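Arginine kinase (Anthopleura japonica, PDB 4RF7) catalyses the reversible transfer of a phosphoryl group from ATP to L-arginine, yielding phosphoarginine and ADP. Local coordinates at residues 125-130 and 290-295; 222-227 and 239-244; 284-289 and 346-351; 411-416 and 424-429. One frame throughout, in Å; residues are numbered along the deposited sequence.

Overall arrangement
Interactions 1, 2 and 3 belong to the catalytic part of the first repeat and reach the same eight-stranded antiparallel sheet. Interaction 1 joins the neighbouring strands 127-136 and 286-293. Its centre is about 15 Å from that of interaction 2, which lies on the hairpin of strands 225-229 and 235-242 and is nested within the loop that interaction 1 closes. Interaction 3, centred about 17 Å from interaction 1, packs strand 286-293 onto helix 344-370. Interactions 1 and 3 both touch one bound arginine, so this strand lines the ligand pocket on one side and packs on a helix on the other. Interaction 4 comes last, in the N-terminal domain of the second repeat, about 38 Å from interaction 3 between centres; an Arg-125 to Asp-411 salt bridge ties it to interaction 1.

Interaction 1: 125-130 and 290-295; sequences RYIRST and VHVKIP. With ARG (arginine), chain H.
Ile-127 pairs with Val-292 and Thr-130 with Val-290 as antiparallel non-hydrogen-bonded pairs, the strands running 175° from each other. Between these pairs lies a classic beta bulge, in which Arg-128 and Ser-129 both face His-291 within the central sheet of the phosphagen kinase catalytic domain. His-291 takes part in two backbone bonds, its O accepting from Arg-128 N at 2.8 Å and its N donating to Ser-129 O at 2.9 Å; Lys-293 N donates to Tyr-126 O.

On one face, Ile-127 straddles two valines: its CG2 meets Val-290 CG1 at 3.6 Å, while CG1 meets Val-292 CG2 at 3.8 Å. Thr-130 OG1 lies on this face too, bonded to Gly-243 O of the next strand.

The other face carries Ser-129 and His-291, predicted ATP-site residues that here receive a bound arginine. Arg-128 leaves the bulge on this side, and its extended chain crosses that of Lys-293, NH2 and NZ, like charges, 4.2 Å apart. The ligand's NH1 is modelled implausibly near Ser-129 OG, so that bond length is doubtful. More clearly placed is the ligand's guanidinium carbon CZ, which lies 3.4 Å above the plane of the His-291 ring, over its centre.

Interaction 2: 222-227 and 239-244; sequences DKTFLV and SMEKGS
Thr-224 and Met-240 meet at the open end of the beta hairpin of strands 225-229 and 235-242, away from its turn, in the antiparallel sheet of the catalytic domain. Phe-225 and Ser-239 form the adjoining non-hydrogen-bonded pair, and Ser-239 OG bonds to Val-249 O in helix 246-264. Met-240 N donates to Thr-224 O at 3.0 Å, a nearly straight bond at the hydrogen (166°), although the donor stands well above the carbonyl plane. Arg-252 NE supplies a second donor to the same oxygen.

The methionine side chain then folds back over this bond. With chi1 at 68°, CG sits between its own backbone N and carbonyl carbon, and a bend at chi2 (-64°) carries SD over the peptide of Thr-224, 3.5 Å from Thr-224 O. The last torsion is extended and sends the methyl over the turn leading into strand 225-229, where CE lies 3.5 Å from Lys-223 O and 4.1 Å from Leu-226 CB. The thioether is thus laid alongside the backbone of residues 223-225, and Phe-193 touches both Met-240 and Leu-226.

Thr-224 approaches from the other flank of the bond, its CB 3.2 Å from Met-240 O. Its methyl crosses the side chain of Glu-241, whose carboxylate is held by a salt bridge to Arg-252, and Thr-224 CG2 lies 4.1 Å from Glu-241 CB.

Interaction 3: 284-289 and 346-351; sequences TGMRAS and QCVQDM. With ARG (arginine), chain H.
Met-351 of helix 344-370 reaches down to the backbone of strand 286-293, meeting Ala-288 first and Ser-289 beyond it. The segments run nearly alongside each other, their axes 9.0 Å apart at an angle of 20°. From CB the side chain leaves in the direction opposite to its backbone N (chi1 -170°), which brings CG to 4.4 Å from Ala-288 CB. A bend at chi2, 59°, turns SD in toward the strand, to 4.2 Å from Ala-288 O, and the SD-CE bond then runs more nearly along it. At the tip, the methyl CE settles onto the peptide between Ser-289 and Val-290, 3.9 Å from Ser-289 C. Ile-334 of the neighbouring strand also touches this methionine.

One helical turn earlier, Cys-347 points its sulfur at the same strand. Cys-347 SG is 3.6 Å from Met-286 SD, a van der Waals contact between thiol and thioether sulfurs, and it also rests on the methyl of Ala-288. Met-286 SD reaches Val-348 CG2 as well, and Phe-250 of helix 246-264 touches both residues. Just before Met-286, Thr-284 OG1 accepts from Met-286 N at 3.1 Å, forming an ST turn.

Arg-287 and Ser-289 point away from the helix. Arg-287 NH1 is salt-bridged to Asp-333, while its NH2 lies 3.0 Å from OXT of the bound arginine. One side of the strand therefore packs against a helix and the other lines the ligand pocket, among residues predicted to bind ATP, as in the helix-backed antiparallel sheet of phosphagen kinase catalytic domains.

Interaction 4: 411-416 and 424-429; sequences DCINSG and CGVYAG. With ACT (acetate ion), chain D.
Cys-412 and Tyr-427 are joined by a backbone bond where the kinked helix 409-418 meets the irregular loop that follows it, in the N-terminal domain of the second repeat. The loop sequence Gly-Val-Tyr recurs at Gly-73 to Tyr-75 of the first repeat, which bind substrate by similarity, so 425-427 is probably the matching substrate loop of this repeat. Tyr-427 N donates to Cys-412 O at 2.8 Å, with an angle of 169° at the hydrogen. Further along, the chains press together at two glycines, their CA atoms 3.5 Å apart: Gly-416 CA is 3.4 Å from Gly-425 O, leaving no room for a side chain between them.

Among the side chains, Cys-412 SG lies off the oxygen end of the Tyr-427 carbonyl, 3.2 Å from Tyr-427 O. Val-426 inserts between its neighbours on the helix: its CG1 approaches Cys-412 CB, while CG2 meets Ile-413 CG2 at 4.1 Å. Phe-441 and Ile-444 of helix 438-448 pack against the same valine.

The ring of Tyr-427 swings back beside the helix, with CG next to its own backbone N (chi1 -69°). Residues of helix 552-557, in the C-terminal domain of the repeat, also touch this ring, so the tyrosine packs between the two domains. An acetate, probably from the crystallisation liquor, accepts from Cys-424 N at 2.7 Å and weakly from Gly-425 N. Ser-415, whose OG bonds to Phe-553 O, sets its CB 3.7 Å from Tyr-427 CE1.

Interaction 1: 125-130 and 290-295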
loop_
_atom_site.group_PDB
_atom_site.type_symbol
_atom_site.label_atom_id
_atom_site.label_comp_id
_atom_site.label_asym_id
_atom_site.label_seq_id
_atom_site.Cartn_x
_atom_site.Cartn_y
_atom_site.Cartn_z
ATOM N N ARG A 125 9.187 -8.178 0.776
ATOM C CA ARG A 125 9.069 -9.579 0.389
ATOM C C ARG A 125 8.023 -10.306 1.231
ATOM O O ARG A 125 7.483 -11.330 0.815
ATOM C CB ARG A 125 10.419 -10.291 0.535
ATOM C CG ARG A 125 11.508 -9.791 -0.400
ATOM C CD ARG A 125 12.834 -10.494 -0.127
ATOM N NE ARG A 125 13.866 -10.123 -1.089
ATOM C CZ ARG A 125 14.125 -10.799 -2.205
ATOM N NH1 ARG A 125 13.423 -11.886 -2.501
ATOM N NH2 ARG A 125 15.082 -10.392 -3.024
ATOM N N TYR A 126 7.732 -9.774 2.415
ATOM C CA TYR A 126 6.856 -10.470 3.352
ATOM C C TYR A 126 5.849 -9.553 4.043
ATOM O O TYR A 126 4.666 -9.884 4.137
ATOM C CB TYR A 126 7.692 -11.221 4.395
ATOM C CG TYR A 126 8.736 -12.122 3.783
ATOM C CD1 TYR A 126 8.383 -13.348 3.239
ATOM C CD2 TYR A 126 10.072 -11.742 3.732
ATOM C CE1 TYR A 126 9.328 -14.175 2.668
ATOM C CE2 TYR A 126 11.030 -12.567 3.160
ATOM C CZ TYR A 126 10.649 -13.782 2.630
ATOM O OH TYR A 126 11.583 -14.616 2.059
ATOM N N ILE A 127 6.321 -8.406 4.521
ATOM C CA ILE A 127 5.474 -7.477 5.268
ATOM C C ILE A 127 4.768 -6.503 4.324
ATOM O O ILE A 127 5.386 -5.959 3.404
ATOM C CB ILE A 127 6.296 -6.708 6.327
ATOM C CG1 ILE A 127 6.859 -7.684 7.362
ATOM C CG2 ILE A 127 5.455 -5.632 7.001
ATOM C CD1 ILE A 127 7.736 -7.034 8.419
ATOM N N ARG A 128 3.473 -6.288 4.551
ATOM C CA ARG A 128 2.678 -5.448 3.664
ATOM C C ARG A 128 2.341 -4.088 4.264
ATOM O O ARG A 128 2.264 -3.088 3.543
ATOM C CB ARG A 128 1.401 -6.178 3.233
ATOM C CG ARG A 128 1.679 -7.449 2.443
ATOM C CD ARG A 128 0.422 -8.054 1.842
ATOM N NE ARG A 128 0.751 -9.071 0.843
ATOM C CZ ARG A 128 -0.146 -9.700 0.091
ATOM N NH1 ARG A 128 -1.436 -9.420 0.223
ATOM N NH2 ARG A 128 0.248 -10.605 -0.792
ATOM N N SER A 129 2.145 -4.048 5.580
ATOM C CA SER A 129 1.787 -2.802 6.248
ATOM C C SER A 129 2.044 -2.848 7.753
ATOM O O SER A 129 2.113 -3.926 8.350
ATOM C CB SER A 129 0.321 -2.465 5.986
ATOM O OG SER A 129 -0.532 -3.474 6.502
ATOM N N THR A 130 2.178 -1.666 8.350
ATOM C CA THR A 130 2.442 -1.527 9.780
ATOM C C THR A 130 1.519 -0.453 10.363
ATOM O O THR A 130 1.235 0.553 9.707
ATOM C CB THR A 130 3.910 -1.136 10.026
ATOM O OG1 THR A 130 4.776 -2.159 9.516
ATOM C CG2 THR A 130 4.186 -0.947 11.508
ATOM N N VAL A 290 0.933 -5.554 12.403
ATOM C CA VAL A 290 1.638 -5.723 11.140
ATOM C C VAL A 290 0.883 -6.736 10.280
ATOM O O VAL A 290 0.429 -7.767 10.788
ATOM C CB VAL A 290 3.089 -6.223 11.369
ATOM C CG1 VAL A 290 3.753 -6.604 10.049
ATOM C CG2 VAL A 290 3.921 -5.172 12.092
ATOM N N HIS A 291 0.717 -6.426 8.996
ATOM C CA HIS A 291 0.231 -7.410 8.038
ATOM C C HIS A 291 1.443 -8.049 7.374
ATOM O O HIS A 291 2.287 -7.350 6.803
ATOM C CB HIS A 291 -0.667 -6.767 6.980
ATOM C CG HIS A 291 -2.030 -6.377 7.490
ATOM N ND1 HIS A 291 -2.964 -5.761 6.702
ATOM C CD2 HIS A 291 -2.589 -6.530 8.707
ATOM C CE1 HIS A 291 -4.057 -5.536 7.407
ATOM N NE2 HIS A 291 -3.856 -5.998 8.642
ATOM N N VAL A 292 1.536 -9.372 7.460
ATOM C CA VAL A 292 2.679 -10.089 6.905
ATOM C C VAL A 292 2.226 -11.407 6.285
ATOM O O VAL A 292 1.344 -12.089 6.818
ATOM C CB VAL A 292 3.767 -10.320 7.981
ATOM C CG1 VAL A 292 3.212 -11.143 9.135
ATOM C CG2 VAL A 292 5.001 -10.986 7.382
ATOM N N LYS A 293 2.816 -11.748 5.144
ATOM C CA LYS A 293 2.486 -12.984 4.449
ATOM C C LYS A 293 3.484 -14.070 4.837
ATOM O O LYS A 293 4.631 -14.071 4.383
ATOM C CB LYS A 293 2.491 -12.760 2.934
ATOM C CG LYS A 293 2.279 -14.016 2.104
ATOM C CD LYS A 293 1.889 -13.645 0.681
ATOM C CE LYS A 293 2.109 -14.800 -0.284
ATOM N NZ LYS A 293 1.793 -14.405 -1.689
ATOM N N ILE A 294 3.035 -14.988 5.688
ATOM C CA ILE A 294 3.886 -16.052 6.207
ATOM C C ILE A 294 3.208 -17.426 6.151
ATOM O O ILE A 294 3.066 -18.086 7.181
ATOM C CB ILE A 294 4.290 -15.754 7.665
ATOM C CG1 ILE A 294 3.086 -15.227 8.450
ATOM C CG2 ILE A 294 5.419 -14.734 7.718
ATOM C CD1 ILE A 294 3.272 -15.239 9.956
ATOM N N PRO A 295 2.811 -17.876 4.943
ATOM C CA PRO A 295 2.053 -19.133 4.846
ATOM C C PRO A 295 2.817 -20.363 5.332
ATOM O O PRO A 295 2.193 -21.321 5.794
ATOM C CB PRO A 295 1.766 -19.259 3.344
ATOM C CG PRO A 295 2.824 -18.448 2.681
ATOM C CD PRO A 295 3.084 -17.297 3.612
HETATM N N ARG H . -8.790 -0.893 11.571
HETATM C CA ARG H . -8.098 -1.957 10.853
HETATM C C ARG H . -7.814 -3.136 11.780
HETATM O O ARG H . -8.639 -4.038 11.938
HETATM C CB ARG H . -6.791 -1.432 10.252
HETATM C CG ARG H . -6.090 -2.408 9.321
HETATM C CD ARG H . -4.701 -1.925 8.941
HETATM N NE ARG H . -3.649 -2.627 9.674
HETATM C CZ ARG H . -2.440 -2.873 9.181
HETATM N NH1 ARG H . -2.138 -2.470 7.960
HETATM N NH2 ARG H . -1.537 -3.520 9.904
HETATM O OXT ARG H . -6.755 -3.215 12.403
#

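Interaction 2: 222-227 and 239-244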
loop_
_atom_site.group_PDB
_atom_site.type_symbol
_atom_site.label_atom_id
_atom_site.label_comp_id
_atom_site.label_asym_id
_atom_site.label_seq_id
_atom_site.Cartn_x
_atom_site.Cartn_y
_atom_site.Cartn_z
ATOM N N ASP A 222 0.622 13.287 4.266
ATOM C CA ASP A 222 1.060 11.989 3.761
ATOM C C ASP A 222 0.023 10.901 4.016
ATOM O O ASP A 222 0.102 9.814 3.438
ATOM C CB ASP A 222 2.391 11.588 4.399
ATOM C CG ASP A 222 3.542 12.445 3.927
ATOM O OD1 ASP A 222 3.404 13.089 2.864
ATOM O OD2 ASP A 222 4.588 12.468 4.611
ATOM N N LYS A 223 -0.942 11.204 4.883
ATOM C CA LYS A 223 -1.952 10.234 5.307
ATOM C C LYS A 223 -1.299 9.005 5.933
ATOM O O LYS A 223 -1.696 7.870 5.673
ATOM C CB LYS A 223 -2.874 9.841 4.146
ATOM C CG LYS A 223 -3.690 11.004 3.588
ATOM C CD LYS A 223 -4.574 10.555 2.428
ATOM C CE LYS A 223 -5.463 11.691 1.936
ATOM N NZ LYS A 223 -6.232 11.317 0.715
ATOM N N THR A 224 -0.283 9.252 6.753
ATOM C CA THR A 224 0.373 8.201 7.519
ATOM C C THR A 224 0.184 8.469 9.007
ATOM O O THR A 224 0.805 7.820 9.855
ATOM C CB THR A 224 1.870 8.123 7.201
ATOM O OG1 THR A 224 2.475 9.394 7.462
ATOM C CG2 THR A 224 2.086 7.755 5.741
ATOM N N PHE A 225 -0.678 9.440 9.307
ATOM C CA PHE A 225 -0.994 9.817 10.678
ATOM C C PHE A 225 -2.453 10.254 10.745
ATOM O O PHE A 225 -2.903 11.054 9.920
ATOM C CB PHE A 225 -0.081 10.953 11.141
ATOM C CG PHE A 225 -0.373 11.442 12.532
ATOM C CD1 PHE A 225 0.083 10.739 13.640
ATOM C CD2 PHE A 225 -1.097 12.610 12.733
ATOM C CE1 PHE A 225 -0.183 11.191 14.927
ATOM C CE2 PHE A 225 -1.366 13.070 14.017
ATOM C CZ PHE A 225 -0.911 12.357 15.116
ATOM N N LEU A 226 -3.186 9.725 11.721
ATOM C CA LEU A 226 -4.621 9.972 11.832
ATOM C C LEU A 226 -5.025 10.158 13.290
ATOM O O LEU A 226 -4.576 9.413 14.164
ATOM C CB LEU A 226 -5.406 8.800 11.230
ATOM C CG LEU A 226 -6.932 8.866 11.340
ATOM C CD1 LEU A 226 -7.476 9.951 10.428
ATOM C CD2 LEU A 226 -7.580 7.523 11.019
ATOM N N VAL A 227 -5.870 11.153 13.555
ATOM C CA VAL A 227 -6.415 11.346 14.894
ATOM C C VAL A 227 -7.938 11.402 14.852
ATOM O O VAL A 227 -8.512 12.196 14.101
ATOM C CB VAL A 227 -5.882 12.637 15.554
ATOM C CG1 VAL A 227 -6.543 12.861 16.910
ATOM C CG2 VAL A 227 -4.372 12.577 15.709
ATOM N N SER A 239 -0.629 5.998 13.893
ATOM C CA SER A 239 0.447 6.178 12.926
ATOM C C SER A 239 0.540 4.881 12.132
ATOM O O SER A 239 0.635 3.796 12.714
ATOM C CB SER A 239 1.775 6.485 13.624
ATOM O OG SER A 239 2.823 6.643 12.682
ATOM N N MET A 240 0.488 4.983 10.808
ATOM C CA MET A 240 0.430 3.788 9.970
ATOM C C MET A 240 1.023 4.057 8.598
ATOM O O MET A 240 1.090 5.205 8.160
ATOM C CB MET A 240 -1.017 3.305 9.826
ATOM C CG MET A 240 -1.921 4.231 9.014
ATOM S SD MET A 240 -2.137 5.843 9.791
ATOM C CE MET A 240 -3.167 6.691 8.586
ATOM N N GLU A 241 1.456 2.994 7.929
ATOM C CA GLU A 241 1.945 3.097 6.560
ATOM C C GLU A 241 2.163 1.703 5.985
ATOM O O GLU A 241 2.267 0.727 6.736
ATOM C CB GLU A 241 3.250 3.897 6.501
ATOM C CG GLU A 241 4.427 3.239 7.205
ATOM C CD GLU A 241 5.612 4.177 7.346
ATOM O OE1 GLU A 241 6.769 3.712 7.243
ATOM O OE2 GLU A 241 5.382 5.384 7.569
ATOM N N LYS A 242 2.214 1.613 4.658
ATOM C CA LYS A 242 2.576 0.367 3.985
ATOM C C LYS A 242 4.034 0.038 4.264
ATOM O O LYS A 242 4.816 0.915 4.650
ATOM C CB LYS A 242 2.356 0.478 2.472
ATOM C CG LYS A 242 0.891 0.526 2.048
ATOM C CD LYS A 242 0.751 0.493 0.530
ATOM C CE LYS A 242 -0.713 0.431 0.114
ATOM N NZ LYS A 242 -1.438 -0.689 0.772
ATOM N N GLY A 243 4.410 -1.219 4.057
ATOM C CA GLY A 243 5.779 -1.625 4.313
ATOM C C GLY A 243 6.006 -2.006 5.763
ATOM O O GLY A 243 5.051 -2.237 6.510
ATOM N N SER A 244 7.272 -2.039 6.172
ATOM C CA SER A 244 7.659 -2.713 7.409
ATOM C C SER A 244 8.305 -1.831 8.472
ATOM O O SER A 244 8.639 -2.320 9.550
ATOM C CB SER A 244 8.631 -3.845 7.071
ATOM O OG SER A 244 9.813 -3.331 6.478
#

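Interaction 3: 284-289 and 346-351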
loop_
_atom_site.group_PDB
_atom_site.type_symbol
_atom_site.label_atom_id
_atom_site.label_comp_id
_atom_site.label_asym_id
_atom_site.label_seq_id
_atom_site.Cartn_x
_atom_site.Cartn_y
_atom_site.Cartn_z
ATOM N N THR A 284 -1.047 0.959 28.153
ATOM C CA THR A 284 -0.433 1.578 26.987
ATOM C C THR A 284 -1.489 2.240 26.112
ATOM O O THR A 284 -1.192 3.173 25.361
ATOM C CB THR A 284 0.328 0.542 26.137
ATOM O OG1 THR A 284 -0.582 -0.467 25.681
ATOM C CG2 THR A 284 1.435 -0.103 26.944
ATOM N N GLY A 285 -2.720 1.742 26.199
ATOM C CA GLY A 285 -3.779 2.165 25.299
ATOM C C GLY A 285 -3.481 1.765 23.865
ATOM O O GLY A 285 -4.110 2.264 22.923
ATOM N N MET A 286 -2.538 0.837 23.704
ATOM C CA MET A 286 -1.939 0.570 22.397
ATOM C C MET A 286 -2.453 -0.680 21.683
ATOM O O MET A 286 -2.697 -1.720 22.304
ATOM C CB MET A 286 -0.412 0.506 22.525
ATOM C CG MET A 286 0.309 0.140 21.228
ATOM S SD MET A 286 2.107 0.246 21.350
ATOM C CE MET A 286 2.327 2.024 21.485
ATOM N N ARG A 287 -2.639 -0.552 20.372
ATOM C CA ARG A 287 -2.728 -1.703 19.486
ATOM C C ARG A 287 -1.681 -1.543 18.390
ATOM O O ARG A 287 -1.842 -0.725 17.479
ATOM C CB ARG A 287 -4.119 -1.842 18.860
ATOM C CG ARG A 287 -4.237 -3.079 17.967
ATOM C CD ARG A 287 -5.614 -3.244 17.342
ATOM N NE ARG A 287 -5.722 -4.524 16.643
ATOM C CZ ARG A 287 -5.380 -4.718 15.373
ATOM N NH1 ARG A 287 -5.510 -5.918 14.824
ATOM N NH2 ARG A 287 -4.904 -3.715 14.648
ATOM N N ALA A 288 -0.599 -2.307 18.487
ATOM C CA ALA A 288 0.424 -2.322 17.444
ATOM C C ALA A 288 0.181 -3.520 16.537
ATOM O O ALA A 288 -0.067 -4.625 17.027
ATOM C CB ALA A 288 1.812 -2.397 18.052
ATOM N N SER A 289 0.254 -3.314 15.223
ATOM C CA SER A 289 -0.044 -4.395 14.286
ATOM C C SER A 289 0.762 -4.370 12.986
ATOM O O SER A 289 1.212 -3.313 12.527
ATOM C CB SER A 289 -1.538 -4.432 13.965
ATOM O OG SER A 289 -1.959 -3.230 13.350
ATOM N N GLN A 346 8.219 -1.336 24.962
ATOM C CA GLN A 346 8.343 -2.787 25.059
ATOM C C GLN A 346 7.351 -3.512 24.153
ATOM O O GLN A 346 7.669 -4.552 23.579
ATOM C CB GLN A 346 8.178 -3.240 26.512
ATOM C CG GLN A 346 9.344 -2.859 27.416
ATOM C CD GLN A 346 9.122 -3.261 28.866
ATOM O OE1 GLN A 346 8.177 -2.802 29.513
ATOM N NE2 GLN A 346 9.993 -4.124 29.381
ATOM N N CYS A 347 6.151 -2.954 24.032
ATOM C CA CYS A 347 5.133 -3.488 23.130
ATOM C C CYS A 347 5.633 -3.488 21.682
ATOM O O CYS A 347 5.521 -4.488 20.964
ATOM C CB CYS A 347 3.857 -2.652 23.248
ATOM S SG CYS A 347 2.510 -3.182 22.182
ATOM N N VAL A 348 6.191 -2.355 21.264
ATOM C CA VAL A 348 6.744 -2.212 19.920
ATOM C C VAL A 348 7.934 -3.148 19.708
ATOM O O VAL A 348 8.055 -3.790 18.662
ATOM C CB VAL A 348 7.177 -0.758 19.648
ATOM C CG1 VAL A 348 7.864 -0.642 18.299
ATOM C CG2 VAL A 348 5.974 0.173 19.711
ATOM N N GLN A 349 8.807 -3.226 20.708
ATOM C CA GLN A 349 9.991 -4.074 20.616
ATOM C C GLN A 349 9.622 -5.555 20.527
ATOM O O GLN A 349 10.213 -6.301 19.738
ATOM C CB GLN A 349 10.927 -3.831 21.803
ATOM C CG GLN A 349 12.326 -4.407 21.604
ATOM C CD GLN A 349 13.107 -3.685 20.517
ATOM O OE1 GLN A 349 13.443 -2.509 20.659
ATOM N NE2 GLN A 349 13.392 -4.385 19.421
ATOM N N ASP A 350 8.647 -5.976 21.333
ATOM C CA ASP A 350 8.146 -7.350 21.278
ATOM C C ASP A 350 7.572 -7.639 19.898
ATOM O O ASP A 350 7.767 -8.720 19.339
ATOM C CB ASP A 350 7.047 -7.569 22.322
ATOM C CG ASP A 350 7.583 -7.674 23.734
ATOM O OD1 ASP A 350 8.815 -7.760 23.905
ATOM O OD2 ASP A 350 6.757 -7.682 24.677
ATOM N N MET A 351 6.854 -6.655 19.366
ATOM C CA MET A 351 6.227 -6.751 18.054
ATOM C C MET A 351 7.277 -6.902 16.953
ATOM O O MET A 351 7.164 -7.770 16.089
ATOM C CB MET A 351 5.376 -5.508 17.798
ATOM C CG MET A 351 4.489 -5.613 16.584
ATOM S SD MET A 351 3.341 -7.000 16.713
ATOM C CE MET A 351 2.780 -7.067 15.015
HETATM N N ARG H . -8.790 -0.893 11.571
HETATM C CA ARG H . -8.098 -1.957 10.853
HETATM C C ARG H . -7.814 -3.136 11.780
HETATM O O ARG H . -8.639 -4.038 11.938
HETATM C CB ARG H . -6.791 -1.432 10.252
HETATM C CG ARG H . -6.090 -2.408 9.321
HETATM C CD ARG H . -4.701 -1.925 8.941
HETATM N NE ARG H . -3.649 -2.627 9.674
HETATM C CZ ARG H . -2.440 -2.873 9.181
HETATM N NH1 ARG H . -2.138 -2.470 7.960
HETATM N NH2 ARG H . -1.537 -3.520 9.904
HETATM O OXT ARG H . -6.755 -3.215 12.403
#

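Interaction 4: 411-416 and 424-429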
loop_
_atom_site.group_PDB
_atom_site.type_symbol
_atom_site.label_atom_id
_atom_site.label_comp_id
_atom_site.label_asym_id
_atom_site.label_seq_id
_atom_site.Cartn_x
_atom_site.Cartn_y
_atom_site.Cartn_z
ATOM N N ASP A 411 14.809 -15.256 -7.708
ATOM C CA ASP A 411 13.942 -14.079 -7.817
ATOM C C ASP A 411 13.684 -13.767 -9.289
ATOM O O ASP A 411 12.574 -13.397 -9.677
ATOM C CB ASP A 411 14.585 -12.856 -7.148
ATOM C CG ASP A 411 14.580 -12.935 -5.631
ATOM O OD1 ASP A 411 13.631 -13.524 -5.065
ATOM O OD2 ASP A 411 15.519 -12.391 -5.005
ATOM N N CYS A 412 14.722 -13.926 -10.105
ATOM C CA CYS A 412 14.632 -13.607 -11.527
ATOM C C CYS A 412 13.776 -14.589 -12.314
ATOM O O CYS A 412 13.052 -14.195 -13.229
ATOM C CB CYS A 412 16.025 -13.537 -12.145
ATOM S SG CYS A 412 16.955 -12.090 -11.613
ATOM N N ILE A 413 13.855 -15.866 -11.952
ATOM C CA ILE A 413 13.158 -16.914 -12.691
ATOM C C ILE A 413 11.828 -17.298 -12.037
ATOM O O ILE A 413 11.105 -18.155 -12.547
ATOM C CB ILE A 413 14.033 -18.179 -12.809
ATOM C CG1 ILE A 413 14.106 -18.904 -11.462
ATOM C CG2 ILE A 413 15.434 -17.816 -13.310
ATOM C CD1 ILE A 413 14.941 -20.173 -11.497
ATOM N N ASN A 414 11.506 -16.663 -10.914
ATOM C CA ASN A 414 10.329 -17.037 -10.123
ATOM C C ASN A 414 9.024 -17.096 -10.928
ATOM O O ASN A 414 8.265 -18.062 -10.822
ATOM C CB ASN A 414 10.178 -16.119 -8.904
ATOM C CG ASN A 414 9.333 -16.744 -7.804
ATOM O OD1 ASN A 414 9.749 -17.714 -7.167
ATOM N ND2 ASN A 414 8.144 -16.187 -7.573
ATOM N N SER A 415 8.781 -16.077 -11.749
ATOM C CA SER A 415 7.564 -16.021 -12.563
ATOM C C SER A 415 7.464 -17.162 -13.581
ATOM O O SER A 415 6.366 -17.649 -13.869
ATOM C CB SER A 415 7.461 -14.669 -13.271
ATOM O OG SER A 415 6.245 -14.567 -13.988
ATOM N N GLY A 416 8.603 -17.584 -14.128
ATOM C CA GLY A 416 8.620 -18.690 -15.074
ATOM C C GLY A 416 8.453 -20.035 -14.389
ATOM O O GLY A 416 8.072 -21.025 -15.017
ATOM N N CYS A 424 8.699 -16.431 -21.795
ATOM C CA CYS A 424 10.065 -16.190 -21.353
ATOM C C CYS A 424 10.258 -16.714 -19.932
ATOM O O CYS A 424 10.923 -17.733 -19.716
ATOM C CB CYS A 424 10.376 -14.694 -21.416
ATOM S SG CYS A 424 12.020 -14.231 -20.844
ATOM N N GLY A 425 9.677 -16.009 -18.966
ATOM C CA GLY A 425 9.682 -16.465 -17.588
ATOM C C GLY A 425 10.844 -15.971 -16.746
ATOM O O GLY A 425 11.103 -16.509 -15.666
ATOM N N VAL A 426 11.551 -14.956 -17.236
ATOM C CA VAL A 426 12.673 -14.390 -16.489
ATOM C C VAL A 426 12.602 -12.864 -16.456
ATOM O O VAL A 426 12.414 -12.220 -17.492
ATOM C CB VAL A 426 14.030 -14.851 -17.059
ATOM C CG1 VAL A 426 15.175 -14.182 -16.314
ATOM C CG2 VAL A 426 14.160 -16.359 -16.952
ATOM N N TYR A 427 12.741 -12.299 -15.260
ATOM C CA TYR A 427 12.732 -10.852 -15.079
ATOM C C TYR A 427 13.991 -10.411 -14.348
ATOM O O TYR A 427 14.535 -11.158 -13.538
ATOM C CB TYR A 427 11.506 -10.424 -14.273
ATOM C CG TYR A 427 10.195 -10.595 -14.998
ATOM C CD1 TYR A 427 9.555 -11.825 -15.039
ATOM C CD2 TYR A 427 9.591 -9.519 -15.632
ATOM C CE1 TYR A 427 8.351 -11.982 -15.698
ATOM C CE2 TYR A 427 8.391 -9.664 -16.295
ATOM C CZ TYR A 427 7.772 -10.896 -16.323
ATOM O OH TYR A 427 6.573 -11.039 -16.981
ATOM N N ALA A 428 14.457 -9.198 -14.626
ATOM C CA ALA A 428 15.622 -8.669 -13.917
ATOM C C ALA A 428 15.170 -7.767 -12.773
ATOM O O ALA A 428 14.325 -6.890 -12.969
ATOM C CB ALA A 428 16.522 -7.911 -14.866
ATOM N N GLY A 429 15.730 -7.986 -11.583
ATOM C CA GLY A 429 15.385 -7.194 -10.413
ATOM C C GLY A 429 16.147 -5.881 -10.373
ATOM O O GLY A 429 15.665 -4.882 -9.823
HETATM C C ACT D . 6.469 -14.172 -20.252
HETATM O O ACT D . 6.992 -13.935 -19.139
HETATM O OXT ACT D . 7.248 -14.200 -21.226
HETATM C CH3 ACT D . 4.996 -14.406 -20.417
#